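Local coordinates for TATA-box-binding protein (PDB 2Z8U) that probably binds the TATA box of archaeal promoters as a general initiation factor, helping to activate genes transcribed by RNA polymerase, at residues S21-I24 against G25-I28. Sequence-based numbering, arbitrary orientation.
Sequences STKI and GDNI
I24 and I28 meet just where the first strand of the saddle-shaped TBP fold, 14-23, gives way to the loop leading into helix 30-36, within the first of the protein's two repeats. The tightly packed side of this turn is apolar. The CD1 methyl of I28 lies 3.9 Å from CG1 of I24, and the two branched side chains cross at about a right angle; I28, buried and apolar, suits a place from which it reaches back to I24. I24 carries CG1 between its backbone N and carbonyl carbon (chi1 71°), a setting that brings this branch both to I28 CD1 and to within 3.8 Å of the backbone N of G25. Isoleucine suits the position because its two branches can fill a buried site on several fronts: I24 also packs on V69 of strand 68-72 and on I88 and L91 of helix 77-94.

G25, directly after I24, has no side chain, and I28 CD1 comes within 3.8 Å of its CA. Its extended backbone (phi 173°, psi -164°) is one that glycine adopts readily. G25 N is buried without a partner in the model. Backbone bonds of I24 with G67 and of I28 with R65 tie the flanking residues to the loop before strand 68-72.

The solvent side is looser and polar. The extended chain of exposed K23 turns one edge of its zigzag to G25 O, with CG at 3.4 Å and CE at 3.3 Å, while CD stands back at 3.9 Å. Its ammonium can probably stay hydrated. D26, charged and exposed, suits this side and may add a mild attraction, but without a salt bridge: K23 NZ remains 5.3 Å from D26 OD1.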
loop_
_atom_site.group_PDB
_atom_site.type_symbol
_atom_site.label_atom_id
_atom_site.label_comp_id
_atom_site.label_asym_id
_atom_site.label_seq_id
_atom_site.Cartn_x
_atom_site.Cartn_y
_atom_site.Cartn_z
ATOM N N SER B 21 34.061 -2.822 -3.451
ATOM C CA SER B 21 33.876 -3.596 -4.680
ATOM C C SER B 21 34.947 -3.254 -5.688
ATOM O O SER B 21 35.552 -2.173 -5.634
ATOM C CB SER B 21 32.503 -3.309 -5.327
ATOM O OG SER B 21 32.378 -1.916 -5.586
ATOM N N THR B 22 35.172 -4.177 -6.626
ATOM C CA THR B 22 36.003 -3.894 -7.760
ATOM C C THR B 22 35.674 -4.895 -8.873
ATOM O O THR B 22 34.758 -5.716 -8.725
ATOM C CB THR B 22 37.518 -3.904 -7.388
ATOM O OG1 THR B 22 38.263 -3.371 -8.478
ATOM C CG2 THR B 22 38.023 -5.322 -7.085
ATOM N N LYS B 23 36.389 -4.786 -9.986
ATOM C CA LYS B 23 36.302 -5.744 -11.061
ATOM C C LYS B 23 37.720 -6.223 -11.367
ATOM O O LYS B 23 38.607 -5.412 -11.614
ATOM C CB LYS B 23 35.652 -5.102 -12.288
ATOM C CG LYS B 23 35.334 -6.119 -13.403
ATOM C CD LYS B 23 34.353 -5.518 -14.413
ATOM C CE LYS B 23 33.902 -6.576 -15.421
ATOM N NZ LYS B 23 32.455 -6.372 -15.715
ATOM N N ILE B 24 37.943 -7.530 -11.330
ATOM C CA ILE B 24 39.297 -8.067 -11.494
ATOM C C ILE B 24 39.560 -8.731 -12.872
ATOM O O ILE B 24 40.663 -9.195 -13.144
ATOM C CB ILE B 24 39.701 -9.027 -10.290
ATOM C CG1 ILE B 24 38.932 -10.363 -10.331
ATOM C CG2 ILE B 24 39.585 -8.270 -8.929
ATOM C CD1 ILE B 24 39.412 -11.391 -9.279
ATOM N N GLY B 25 38.544 -8.773 -13.725
ATOM C CA GLY B 25 38.645 -9.445 -15.022
ATOM C C GLY B 25 37.286 -9.473 -15.679
ATOM O O GLY B 25 36.398 -8.764 -15.240
ATOM N N ASP B 26 37.109 -10.316 -16.706
ATOM C CA ASP B 26 35.952 -10.223 -17.628
ATOM C C ASP B 26 35.023 -11.444 -17.738
ATOM O O ASP B 26 33.841 -11.297 -18.102
ATOM C CB ASP B 26 36.437 -9.904 -19.060
ATOM C CG ASP B 26 37.223 -8.581 -19.154
ATOM O OD1 ASP B 26 36.777 -7.535 -18.606
ATOM O OD2 ASP B 26 38.288 -8.592 -19.823
ATOM N N ASN B 27 35.566 -12.634 -17.522
ATOM C CA ASN B 27 34.846 -13.881 -17.774
ATOM C C ASN B 27 35.660 -14.950 -17.061
ATOM O O ASN B 27 36.258 -15.830 -17.686
ATOM C CB ASN B 27 34.722 -14.134 -19.298
ATOM C CG ASN B 27 34.119 -15.496 -19.652
ATOM O OD1 ASN B 27 33.283 -16.049 -18.930
ATOM N ND2 ASN B 27 34.547 -16.034 -20.791
ATOM N N ILE B 28 35.650 -14.839 -15.738
ATOM C CA ILE B 28 36.546 -15.561 -14.842
ATOM C C ILE B 28 36.050 -16.989 -14.658
ATOM O O ILE B 28 34.871 -17.219 -14.380
ATOM C CB ILE B 28 36.613 -14.878 -13.435
ATOM C CG1 ILE B 28 36.766 -13.340 -13.533
ATOM C CG2 ILE B 28 37.693 -15.546 -12.551
ATOM C CD1 ILE B 28 38.174 -12.779 -13.301
#